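Local coordinates for protein FAD-binding oxidoreductase (PDB 7PBG) that oxidises 4-ethylphenol with a covalently bound FAD, a dehydrogenation linked to 4-vinylphenol formation, at residues A305-R308 with M309-E312; G361-A364 with S365-L368; S63-D66 with V67-I70; D459-R462 with E463-A467. All blocks are in the same frame, centred on the assembly; numbering follows the deposited sequence.

Overall arrangement
Each contact lies along or at the start of a single helix, and each is partly buried. Contacts 1 and 2 are neighbours, their centres 15 Å apart, and both pack beside helix 281-288. Contact 3 is on the opposite side of the chain's centre from these two, in the FAD-binding region and about 47 Å from contact 2 between centres. Contact 4 backs onto strand 393-402, which carries the flavin-linked H395. Contacts 2 and 3 sit at helix starts, where an aspartate or serine caps backbone N-H groups. Contacts 1 and 4 lie within helices and pair polar side chains on the outer surface: an amide with a carboxylate in contact 1, a guanidinium with a carboxylate in contact 4.

Contact 1: residues A305-R308 with M309-E312; sequences AKQR and MVDE
The amide of Q307 and the carboxylate of D311 meet at the outer surface of the helix with their planes turned 40° apart. NE2 of Q307 uses an N-H pointing within the amide plane and bonds OD1 of D311 at 3.0 Å, reaching that oxygen from above the carboxylate plane. The other flat group, the guanidinium of R308, lies with one face against CA of A305, which stands 3.4 Å above it toward the rim. Q307 reaches its partner because CG is anti to the backbone N (chi1 -165°) and the chain then folds back at chi2. OE1 at the other end of the same amide accepts from H317, and these two bonds should fix the amide's rotation. NH2 of R308 bonds O of W294. R308 and E312 run side by side, yet NE of R308 remains 5.5 Å from OE1 of E312, so any attraction between the two charges is probably weak. On the inner side, M309 extends back along the previous turn, with SD 4.1 Å from CA of K306 and CG 3.4 Å from the carbonyl O of A305, packing on V281 and A285. Regular backbone bonds such as D311 N to Q307 O, 2.9 Å, hold the frame. An apolar side on helix 281-288 and an i to i+4 amide-carboxylate pair outside mark 303-313 as an amphipathic surface helix.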
ATOM      1  N   ALA A 305      41.430  13.494   7.536  1.00 18.97           N
ATOM      2  CA  ALA A 305      41.105  12.091   7.917  1.00 20.91           C
ATOM      3  C   ALA A 305      40.149  11.509   6.876  1.00 20.50           C
ATOM      4  O   ALA A 305      40.370  10.379   6.459  1.00 20.05           O
ATOM      5  CB  ALA A 305      40.520  11.970   9.315  1.00 21.13           C
ATOM      6  N   LYS A 306      39.169  12.278   6.409  1.00 19.60           N
ATOM      7  CA  LYS A 306      38.182  11.761   5.426  1.00 19.70           C
ATOM      8  C   LYS A 306      38.897  11.522   4.096  1.00 19.66           C
ATOM      9  O   LYS A 306      38.582  10.553   3.439  1.00 21.35           O
ATOM     10  CB  LYS A 306      36.989  12.716   5.353  1.00 19.47           C
ATOM     11  CG  LYS A 306      36.215  12.750   6.662  1.00 19.94           C
ATOM     12  CD  LYS A 306      35.209  13.877   6.677  1.00 23.58           C
ATOM     13  CE  LYS A 306      34.455  14.048   7.981  1.00 25.90           C
ATOM     14  NZ  LYS A 306      33.523  15.222   7.899  1.00 28.30           N
ATOM     15  N   GLN A 307      39.831  12.374   3.742  1.00 19.97           N
ATOM     16  CA  GLN A 307      40.607  12.240   2.495  1.00 20.01           C
ATOM     17  C   GLN A 307      41.469  10.983   2.614  1.00 19.53           C
ATOM     18  O   GLN A 307      41.631  10.278   1.627  1.00 19.31           O
ATOM     19  CB  GLN A 307      41.431  13.482   2.188  1.00 21.33           C
ATOM     20  CG  GLN A 307      41.925  13.473   0.757  1.00 20.01           C
ATOM     21  CD  GLN A 307      40.793  13.534  -0.250  1.00 21.17           C
ATOM     22  OE1 GLN A 307      39.942  14.428  -0.186  1.00 22.09           O
ATOM     23  NE2 GLN A 307      40.762  12.589  -1.175  1.00 22.83           N
ATOM     24  N   ARG A 308      42.067  10.743   3.760  1.00 21.59           N
ATOM     25  CA  ARG A 308      42.842   9.486   3.959  1.00 18.94           C
ATOM     26  C   ARG A 308      41.938   8.271   3.683  1.00 18.98           C
ATOM     27  O   ARG A 308      42.360   7.308   3.008  1.00 19.89           O
ATOM     28  CB  ARG A 308      43.461   9.380   5.360  1.00 20.96           C
ATOM     29  CG  ARG A 308      44.585  10.365   5.610  1.00 22.89           C
ATOM     30  CD  ARG A 308      45.313   9.997   6.889  1.00 21.86           C
ATOM     31  NE  ARG A 308      44.675  10.476   8.096  1.00 22.49           N
ATOM     32  CZ  ARG A 308      44.727  11.708   8.565  1.00 21.64           C
ATOM     33  NH1 ARG A 308      45.423  12.622   7.905  1.00 23.58           N
ATOM     34  NH2 ARG A 308      44.117  12.018   9.714  1.00 21.99           N
ATOM     35  N   MET A 309      40.704   8.263   4.190  1.00 19.46           N
ATOM     36  CA  MET A 309      39.717   7.194   3.910  1.00 18.27           C
ATOM     37  C   MET A 309      39.527   7.064   2.390  1.00 18.44           C
ATOM     38  O   MET A 309      39.621   5.942   1.869  1.00 18.69           O
ATOM     39  CB  MET A 309      38.381   7.470   4.582  1.00 18.27           C
ATOM     40  CG  MET A 309      38.472   7.613   6.068  1.00 18.41           C
ATOM     41  SD  MET A 309      36.880   8.126   6.709  1.00 19.97           S
ATOM     42  CE  MET A 309      37.316   8.734   8.336  1.00 21.06           C
ATOM     43  N   VAL A 310      39.228   8.180   1.717  1.00 17.48           N
ATOM     44  CA  VAL A 310      38.986   8.159   0.256  1.00 17.39           C
ATOM     45  C   VAL A 310      40.193   7.528  -0.420  1.00 17.50           C
ATOM     46  O   VAL A 310      39.988   6.666  -1.299  1.00 21.08           O
ATOM     47  CB  VAL A 310      38.680   9.553  -0.330  1.00 16.97           C
ATOM     48  CG1 VAL A 310      38.678   9.483  -1.842  1.00 18.93           C
ATOM     49  CG2 VAL A 310      37.387  10.056   0.261  1.00 20.22           C
ATOM     50  N   ASP A 311      41.393   8.006  -0.106  1.00 18.87           N
ATOM     51  CA  ASP A 311      42.592   7.688  -0.923  1.00 20.75           C
ATOM     52  C   ASP A 311      43.030   6.260  -0.644  1.00 21.36           C
ATOM     53  O   ASP A 311      43.368   5.543  -1.562  1.00 21.57           O
ATOM     54  CB  ASP A 311      43.754   8.627  -0.607  1.00 20.45           C
ATOM     55  CG  ASP A 311      43.474  10.073  -0.982  1.00 24.64           C
ATOM     56  OD1 ASP A 311      42.539  10.293  -1.803  1.00 21.98           O
ATOM     57  OD2 ASP A 311      44.219  10.963  -0.498  1.00 24.45           O
ATOM     58  N   GLU A 312      42.965   5.849   0.588  1.00 20.10           N
ATOM     59  CA  GLU A 312      43.541   4.538   0.995  1.00 20.24           C
ATOM     60  C   GLU A 312      42.534   3.428   0.716  1.00 20.00           C
ATOM     61  O   GLU A 312      42.941   2.363   0.357  1.00 19.99           O
ATOM     62  CB  GLU A 312      44.019   4.628   2.445  1.00 20.80           C
ATOM     63  CG  GLU A 312      45.184   5.588   2.591  1.00 22.06           C
ATOM     64  CD  GLU A 312      45.661   5.770   4.016  1.00 21.58           C
ATOM     65  OE1 GLU A 312      46.253   6.821   4.285  1.00 21.30           O
ATOM     66  OE2 GLU A 312      45.343   4.883   4.866  1.00 21.73           O
TER

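Contact 2: residues G361-A364 with S365-L368; sequences GDRA and SELL
Two torsions bring D362 and S365 together: CG of D362 swings anti to its own nitrogen (chi1 179°), carrying the carboxylate forward over the first turn, while OG of S365 sits between the backbone N and the carbonyl carbon (chi1 81°), which places OG beside the carbonyl O of D362. OD1 of D362 then accepts from N of S365 at 3.0 Å, with the N-H approaching from well above the carboxylate plane, 55° out of it. In return, OG of S365 donates to the carbonyl O of D362 at 2.7 Å. That carbonyl also accepts from N of E366 at 3.1 Å, so two donors hold it. This is the N-cap of helix 363-375: D362 ends the incoming loop and occupies a backbone N-H of the opening turn, where its negative charge would probably also suit the helix dipole. OG of S365 is bonded to N of R359 as well, which ties the loop before the helix to its first turn. Beyond the cap, L367 N bonds R363 O at 2.9 Å, and CG of L367 rests 3.4 Å from the same oxygen. L367 itself leans on helix 281-288 and on Y321 of strand 318-326. E366 and R363 do not pair: OE1 of E366 comes no nearer than 4.1 Å to CG of R363, and OE2 of E366 is bonded to H382.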
ATOM      1  N   GLY A 361      42.060  -8.246   1.016  1.00 26.09           N
ATOM      2  CA  GLY A 361      42.803  -6.996   1.189  1.00 27.54           C
ATOM      3  C   GLY A 361      42.171  -5.830   0.427  1.00 26.56           C
ATOM      4  O   GLY A 361      42.595  -4.742   0.656  1.00 25.69           O
ATOM      5  N   ASP A 362      41.232  -6.072  -0.502  1.00 24.21           N
ATOM      6  CA  ASP A 362      40.733  -4.999  -1.423  1.00 22.98           C
ATOM      7  C   ASP A 362      39.446  -4.483  -0.789  1.00 19.75           C
ATOM      8  O   ASP A 362      38.362  -5.076  -1.022  1.00 19.53           O
ATOM      9  CB  ASP A 362      40.583  -5.517  -2.853  1.00 22.50           C
ATOM     10  CG  ASP A 362      40.053  -4.505  -3.838  1.00 25.71           C
ATOM     11  OD1 ASP A 362      39.419  -3.548  -3.392  1.00 23.35           O
ATOM     12  OD2 ASP A 362      40.256  -4.709  -5.064  1.00 24.25           O
ATOM     13  N   ARG A 363      39.572  -3.506   0.098  1.00 18.11           N
ATOM     14  CA  ARG A 363      38.427  -3.112   0.937  1.00 19.66           C
ATOM     15  C   ARG A 363      37.328  -2.493   0.068  1.00 19.61           C
ATOM     16  O   ARG A 363      36.123  -2.700   0.396  1.00 18.59           O
ATOM     17  CB  ARG A 363      38.842  -2.207   2.089  1.00 18.62           C
ATOM     18  CG  ARG A 363      39.634  -2.957   3.147  1.00 19.04           C
ATOM     19  CD  ARG A 363      40.310  -2.013   4.107  1.00 18.76           C
ATOM     20  NE  ARG A 363      41.391  -1.200   3.513  1.00 18.00           N
ATOM     21  CZ  ARG A 363      42.106  -0.305   4.191  1.00 17.74           C
ATOM     22  NH1 ARG A 363      41.836  -0.060   5.467  1.00 18.64           N
ATOM     23  NH2 ARG A 363      43.048   0.372   3.580  1.00 20.74           N
ATOM     24  N   ALA A 364      37.666  -1.799  -1.018  1.00 19.22           N
ATOM     25  CA  ALA A 364      36.617  -1.285  -1.936  1.00 19.68           C
ATOM     26  C   ALA A 364      35.808  -2.489  -2.449  1.00 19.32           C
ATOM     27  O   ALA A 364      34.559  -2.428  -2.584  1.00 18.90           O
ATOM     28  CB  ALA A 364      37.209  -0.516  -3.104  1.00 19.17           C
ATOM     29  N   SER A 365      36.502  -3.575  -2.792  1.00 18.51           N
ATOM     30  CA  SER A 365      35.821  -4.761  -3.355  1.00 20.28           C
ATOM     31  C   SER A 365      34.928  -5.425  -2.299  1.00 19.44           C
ATOM     32  O   SER A 365      33.866  -5.938  -2.633  1.00 20.03           O
ATOM     33  CB  SER A 365      36.765  -5.719  -3.993  1.00 20.40           C
ATOM     34  OG  SER A 365      37.387  -6.548  -3.028  1.00 19.82           O
ATOM     35  N   GLU A 366      35.306  -5.332  -1.034  1.00 19.33           N
ATOM     36  CA  GLU A 366      34.536  -5.911   0.075  1.00 21.44           C
ATOM     37  C   GLU A 366      33.270  -5.093   0.237  1.00 18.50           C
ATOM     38  O   GLU A 366      32.166  -5.673   0.459  1.00 19.39           O
ATOM     39  CB  GLU A 366      35.421  -5.886   1.315  1.00 22.03           C
ATOM     40  CG  GLU A 366      34.834  -6.566   2.533  1.00 28.76           C
ATOM     41  CD  GLU A 366      35.624  -6.306   3.806  1.00 30.37           C
ATOM     42  OE1 GLU A 366      36.879  -6.009   3.657  1.00 32.65           O
ATOM     43  OE2 GLU A 366      34.991  -6.330   4.950  1.00 27.18           O
ATOM     44  N   LEU A 367      33.420  -3.781   0.136  1.00 17.94           N
ATOM     45  CA  LEU A 367      32.249  -2.877   0.289  1.00 18.25           C
ATOM     46  C   LEU A 367      31.257  -3.103  -0.830  1.00 19.37           C
ATOM     47  O   LEU A 367      30.047  -3.286  -0.566  1.00 20.27           O
ATOM     48  CB  LEU A 367      32.745  -1.448   0.315  1.00 18.68           C
ATOM     49  CG  LEU A 367      33.440  -1.035   1.607  1.00 20.30           C
ATOM     50  CD1 LEU A 367      34.190   0.269   1.391  1.00 21.08           C
ATOM     51  CD2 LEU A 367      32.443  -0.916   2.757  1.00 21.16           C
ATOM     52  N   LEU A 368      31.738  -3.229  -2.065  1.00 19.38           N
ATOM     53  CA  LEU A 368      30.801  -3.465  -3.170  1.00 17.60           C
ATOM     54  C   LEU A 368      30.179  -4.839  -2.989  1.00 18.55           C
ATOM     55  O   LEU A 368      29.003  -5.050  -3.314  1.00 19.16           O
ATOM     56  CB  LEU A 368      31.552  -3.321  -4.508  1.00 17.52           C
ATOM     57  CG  LEU A 368      30.762  -3.715  -5.744  1.00 18.76           C
ATOM     58  CD1 LEU A 368      29.477  -2.913  -5.892  1.00 18.34           C
ATOM     59  CD2 LEU A 368      31.627  -3.526  -6.961  1.00 18.96           C
TER

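Contact 3: residues S63-D66 with V67-I70; sequences STED and VQVI
V69 and I70 close tightly on the carbonyl of D66, whereas E65 lies at the exposed side, and the two sides divide the N-terminal turns of helix 64-77. The helix links strands 57-59 and 81-84, parallel strands of one sheet with strand 103-106 between them, as a beta-alpha-beta crossover within the FAD-binding domain. S63 is its N-cap, OG accepting from N of D66 at 3.1 Å. On the packed side, the side chain of V67 meets V185 of strand 179-186, and CG2 of V67 lies 3.6 Å from O of S63. I70 touches F22 of helix 12-26, while V69 touches I26. The polar ends on this helix are engaged beyond it: OD2 of D66 accepts from N of G62, OG1 of T64 bonds E183, and NE2 of Q68 bonds O of G189. On the solvent side E65 runs outward, its CB 4.1 Å from OE1 of Q68, and the same OE1 approaches CA of E65 to 3.4 Å. The close packing is sharpest at V69, whose CG1 stands between the backbone N and the carbonyl carbon (chi1 60°) and comes to 3.1 Å from O of D66.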
ATOM      1  N   SER A  63       2.748 -19.729  20.870  1.00 21.05           N
ATOM      2  CA  SER A  63       1.603 -19.875  19.934  1.00 21.17           C
ATOM      3  C   SER A  63       0.733 -18.623  19.972  1.00 18.89           C
ATOM      4  O   SER A  63       0.774 -17.884  20.969  1.00 20.00           O
ATOM      5  CB  SER A  63       0.770 -21.062  20.240  1.00 19.23           C
ATOM      6  OG  SER A  63       0.045 -20.834  21.435  1.00 20.98           O
ATOM      7  N   THR A  64      -0.080 -18.429  18.951  1.00 19.35           N
ATOM      8  CA  THR A  64      -1.122 -17.379  18.935  1.00 17.64           C
ATOM      9  C   THR A  64      -1.989 -17.524  20.215  1.00 19.48           C
ATOM     10  O   THR A  64      -2.304 -16.494  20.856  1.00 20.44           O
ATOM     11  CB  THR A  64      -1.974 -17.504  17.678  1.00 16.46           C
ATOM     12  OG1 THR A  64      -1.069 -17.405  16.565  1.00 18.94           O
ATOM     13  CG2 THR A  64      -3.023 -16.399  17.614  1.00 16.74           C
ATOM     14  N   GLU A  65      -2.366 -18.754  20.583  1.00 20.48           N
ATOM     15  CA  GLU A  65      -3.237 -18.937  21.774  1.00 22.47           C
ATOM     16  C   GLU A  65      -2.542 -18.360  23.016  1.00 22.84           C
ATOM     17  O   GLU A  65      -3.227 -17.735  23.870  1.00 23.03           O
ATOM     18  CB  GLU A  65      -3.585 -20.411  21.968  1.00 26.05           C
ATOM     19  CG  GLU A  65      -4.588 -20.621  23.087  1.00 32.95           C
ATOM     20  CD  GLU A  65      -5.133 -22.040  23.189  1.00 40.01           C
ATOM     21  OE1 GLU A  65      -4.756 -22.889  22.351  1.00 45.56           O
ATOM     22  OE2 GLU A  65      -5.950 -22.287  24.094  1.00 49.39           O
ATOM     23  N   ASP A  66      -1.254 -18.635  23.180  1.00 20.46           N
ATOM     24  CA  ASP A  66      -0.472 -18.106  24.336  1.00 20.65           C
ATOM     25  C   ASP A  66      -0.585 -16.576  24.300  1.00 19.76           C
ATOM     26  O   ASP A  66      -0.860 -15.952  25.313  1.00 19.88           O
ATOM     27  CB  ASP A  66       0.995 -18.501  24.308  1.00 21.19           C
ATOM     28  CG  ASP A  66       1.276 -19.928  24.759  1.00 23.12           C
ATOM     29  OD1 ASP A  66       0.318 -20.658  25.092  1.00 23.86           O
ATOM     30  OD2 ASP A  66       2.460 -20.282  24.799  1.00 23.32           O
ATOM     31  N   VAL A  67      -0.306 -15.970  23.161  1.00 18.36           N
ATOM     32  CA  VAL A  67      -0.458 -14.486  23.027  1.00 19.88           C
ATOM     33  C   VAL A  67      -1.860 -14.050  23.478  1.00 21.62           C
ATOM     34  O   VAL A  67      -1.987 -13.054  24.252  1.00 21.38           O
ATOM     35  CB  VAL A  67      -0.109 -13.998  21.608  1.00 19.17           C
ATOM     36  CG1 VAL A  67      -0.335 -12.499  21.498  1.00 19.75           C
ATOM     37  CG2 VAL A  67       1.315 -14.314  21.276  1.00 18.36           C
ATOM     38  N   GLN A  68      -2.919 -14.727  23.035  1.00 19.74           N
ATOM     39  CA  GLN A  68      -4.299 -14.328  23.420  1.00 20.28           C
ATOM     40  C   GLN A  68      -4.454 -14.350  24.947  1.00 21.72           C
ATOM     41  O   GLN A  68      -5.058 -13.435  25.493  1.00 20.61           O
ATOM     42  CB  GLN A  68      -5.355 -15.241  22.817  1.00 22.13           C
ATOM     43  CG  GLN A  68      -5.290 -15.281  21.305  1.00 24.67           C
ATOM     44  CD  GLN A  68      -6.334 -16.233  20.787  1.00 26.27           C
ATOM     45  OE1 GLN A  68      -6.019 -17.391  20.499  1.00 28.08           O
ATOM     46  NE2 GLN A  68      -7.586 -15.777  20.763  1.00 27.92           N
ATOM     47  N   VAL A  69      -4.017 -15.423  25.589  1.00 21.14           N
ATOM     48  CA  VAL A  69      -4.234 -15.591  27.050  1.00 23.80           C
ATOM     49  C   VAL A  69      -3.399 -14.551  27.773  1.00 21.63           C
ATOM     50  O   VAL A  69      -3.906 -13.992  28.765  1.00 24.04           O
ATOM     51  CB  VAL A  69      -3.980 -17.020  27.577  1.00 28.12           C
ATOM     52  CG1 VAL A  69      -2.592 -17.513  27.347  1.00 34.76           C
ATOM     53  CG2 VAL A  69      -4.322 -17.144  29.065  1.00 31.91           C
ATOM     54  N   ILE A  70      -2.177 -14.265  27.319  1.00 20.40           N
ATOM     55  CA  ILE A  70      -1.336 -13.187  27.946  1.00 20.75           C
ATOM     56  C   ILE A  70      -2.056 -11.832  27.844  1.00 21.80           C
ATOM     57  O   ILE A  70      -2.087 -11.044  28.830  1.00 21.99           O
ATOM     58  CB  ILE A  70       0.061 -13.127  27.305  1.00 20.21           C
ATOM     59  CG1 ILE A  70       0.882 -14.377  27.652  1.00 20.58           C
ATOM     60  CG2 ILE A  70       0.809 -11.847  27.663  1.00 22.27           C
ATOM     61  CD1 ILE A  70       1.967 -14.683  26.630  1.00 20.81           C
TER

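Contact 4: residues D459-R462 with E463-A467; sequences DMTR and ELIRA
Apolar contact comes from M460 and L464, CG of M460 lying 4.1 Å from CD1 of L464, and from T461 and I465, whose CG2 and CD1 are 4.2 Å apart. These side chains make the buried side of helix 451-470: M460 and L464 meet I419 of helix 406-422, while T461 meets F396 and I465 meets Y398, both of strand 393-402. Backbone bonds such as L464 N to M460 O, 2.9 Å, join the turns. Charged contact lies on the outer side. R466 grips E463 side-on, NE to OE1 at 3.1 Å and NH2 to OE1 at 3.2 Å, the NH2 bond arriving on the anti side of that oxygen. The bend of R466 at chi3 (-58°) turns the group back over the preceding turn, and one face of its guanidinium lies over O of R462, 3.6 Å below the centre. R462 reaches out to Q485 of helix 483-489 and to O of V481 before it. Water 1 bridges, accepting from NH2 of R466 at 2.7 Å and donating to O of D459 at 2.7 Å. Salt bridge, water and carbonyl probably hold the R466 guanidinium in one orientation, its positive charge partly offset by E463.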
ATOM      1  N   ASP A 459      20.726  15.352  22.729  1.00 20.41           N
ATOM      2  CA  ASP A 459      20.605  16.814  22.488  1.00 22.86           C
ATOM      3  C   ASP A 459      20.781  17.134  21.007  1.00 21.40           C
ATOM      4  O   ASP A 459      20.001  17.950  20.473  1.00 22.47           O
ATOM      5  CB  ASP A 459      21.633  17.599  23.282  1.00 23.35           C
ATOM      6  CG  ASP A 459      21.348  17.606  24.768  1.00 27.98           C
ATOM      7  OD1 ASP A 459      20.256  17.127  25.159  1.00 26.98           O
ATOM      8  OD2 ASP A 459      22.256  18.059  25.521  1.00 30.21           O
ATOM      9  N   MET A 460      21.806  16.549  20.375  1.00 20.33           N
ATOM     10  CA  MET A 460      22.082  16.751  18.938  1.00 19.65           C
ATOM     11  C   MET A 460      20.829  16.381  18.141  1.00 20.72           C
ATOM     12  O   MET A 460      20.388  17.151  17.292  1.00 19.53           O
ATOM     13  CB  MET A 460      23.230  15.870  18.453  1.00 21.26           C
ATOM     14  CG  MET A 460      23.522  16.029  16.964  1.00 24.07           C
ATOM     15  SD  MET A 460      24.593  14.714  16.395  1.00 27.37           S
ATOM     16  CE  MET A 460      23.540  13.270  16.418  1.00 28.51           C
ATOM     17  N   THR A 461      20.277  15.206  18.401  1.00 21.63           N
ATOM     18  CA  THR A 461      19.148  14.670  17.610  1.00 19.72           C
ATOM     19  C   THR A 461      17.900  15.536  17.812  1.00 20.14           C
ATOM     20  O   THR A 461      17.191  15.785  16.836  1.00 21.40           O
ATOM     21  CB  THR A 461      18.888  13.210  17.932  1.00 20.06           C
ATOM     22  OG1 THR A 461      20.140  12.555  17.749  1.00 20.56           O
ATOM     23  CG2 THR A 461      17.822  12.601  17.038  1.00 21.92           C
ATOM     24  N   ARG A 462      17.601  15.963  19.038  1.00 18.79           N
ATOM     25  CA  ARG A 462      16.413  16.827  19.216  1.00 20.11           C
ATOM     26  C   ARG A 462      16.583  18.129  18.449  1.00 21.45           C
ATOM     27  O   ARG A 462      15.538  18.651  17.943  1.00 21.78           O
ATOM     28  CB  ARG A 462      16.134  17.116  20.695  1.00 18.39           C
ATOM     29  CG  ARG A 462      15.813  15.890  21.521  1.00 19.54           C
ATOM     30  CD  ARG A 462      14.901  16.249  22.656  1.00 21.01           C
ATOM     31  NE  ARG A 462      14.608  15.156  23.560  1.00 20.18           N
ATOM     32  CZ  ARG A 462      13.609  14.286  23.426  1.00 20.63           C
ATOM     33  NH1 ARG A 462      12.838  14.288  22.345  1.00 19.60           N
ATOM     34  NH2 ARG A 462      13.437  13.347  24.340  1.00 23.73           N
ATOM     35  N   GLU A 463      17.799  18.680  18.345  1.00 20.54           N
ATOM     36  CA  GLU A 463      18.036  19.898  17.534  1.00 23.03           C
ATOM     37  C   GLU A 463      17.891  19.555  16.037  1.00 20.59           C
ATOM     38  O   GLU A 463      17.304  20.343  15.289  1.00 22.20           O
ATOM     39  CB  GLU A 463      19.422  20.483  17.779  1.00 27.41           C
ATOM     40  CG  GLU A 463      19.672  21.743  16.986  1.00 29.29           C
ATOM     41  CD  GLU A 463      18.625  22.867  17.062  1.00 35.57           C
ATOM     42  OE1 GLU A 463      17.922  23.024  18.097  1.00 39.10           O
ATOM     43  OE2 GLU A 463      18.512  23.609  16.078  1.00 40.04           O
ATOM     44  N   LEU A 464      18.371  18.393  15.595  1.00 19.87           N
ATOM     45  CA  LEU A 464      18.166  17.973  14.188  1.00 20.59           C
ATOM     46  C   LEU A 464      16.669  17.898  13.864  1.00 20.39           C
ATOM     47  O   LEU A 464      16.263  18.427  12.778  1.00 20.75           O
ATOM     48  CB  LEU A 464      18.862  16.631  13.919  1.00 21.14           C
ATOM     49  CG  LEU A 464      20.386  16.681  13.871  1.00 21.10           C
ATOM     50  CD1 LEU A 464      20.948  15.272  13.853  1.00 22.91           C
ATOM     51  CD2 LEU A 464      20.878  17.511  12.708  1.00 23.24           C
ATOM     52  N   ILE A 465      15.856  17.298  14.743  1.00 18.78           N
ATOM     53  CA  ILE A 465      14.395  17.165  14.533  1.00 19.19           C
ATOM     54  C   ILE A 465      13.809  18.591  14.456  1.00 21.07           C
ATOM     55  O   ILE A 465      13.067  18.900  13.534  1.00 23.95           O
ATOM     56  CB  ILE A 465      13.761  16.326  15.638  1.00 21.23           C
ATOM     57  CG1 ILE A 465      14.267  14.877  15.578  1.00 22.28           C
ATOM     58  CG2 ILE A 465      12.247  16.472  15.621  1.00 21.57           C
ATOM     59  CD1 ILE A 465      13.903  14.050  16.760  1.00 22.85           C
ATOM     60  N   ARG A 466      14.204  19.456  15.387  1.00 20.52           N
ATOM     61  CA  ARG A 466      13.686  20.860  15.406  1.00 26.98           C
ATOM     62  C   ARG A 466      14.047  21.563  14.110  1.00 25.88           C
ATOM     63  O   ARG A 466      13.148  22.162  13.492  1.00 28.97           O
ATOM     64  CB  ARG A 466      14.251  21.648  16.592  1.00 28.98           C
ATOM     65  CG  ARG A 466      13.311  21.728  17.773  1.00 35.38           C
ATOM     66  CD  ARG A 466      13.806  22.749  18.803  1.00 41.39           C
ATOM     67  NE  ARG A 466      15.147  22.437  19.294  1.00 44.17           N
ATOM     68  CZ  ARG A 466      15.441  21.509  20.209  1.00 42.10           C
ATOM     69  NH1 ARG A 466      14.485  20.768  20.750  1.00 40.55           N
ATOM     70  NH2 ARG A 466      16.704  21.319  20.561  1.00 33.44           N
ATOM     71  N   ALA A 467      15.296  21.476  13.673  1.00 26.71           N
ATOM     72  CA  ALA A 467      15.763  22.197  12.469  1.00 30.63           C
ATOM     73  C   ALA A 467      15.109  21.590  11.222  1.00 30.40           C
ATOM     74  O   ALA A 467      14.660  22.348  10.353  1.00 27.73           O
ATOM     75  CB  ALA A 467      17.266  22.214  12.380  1.00 32.23           C
TER
HETATM   76  O   HOH W   1      18.613  19.907  21.759  1.00 30.24           O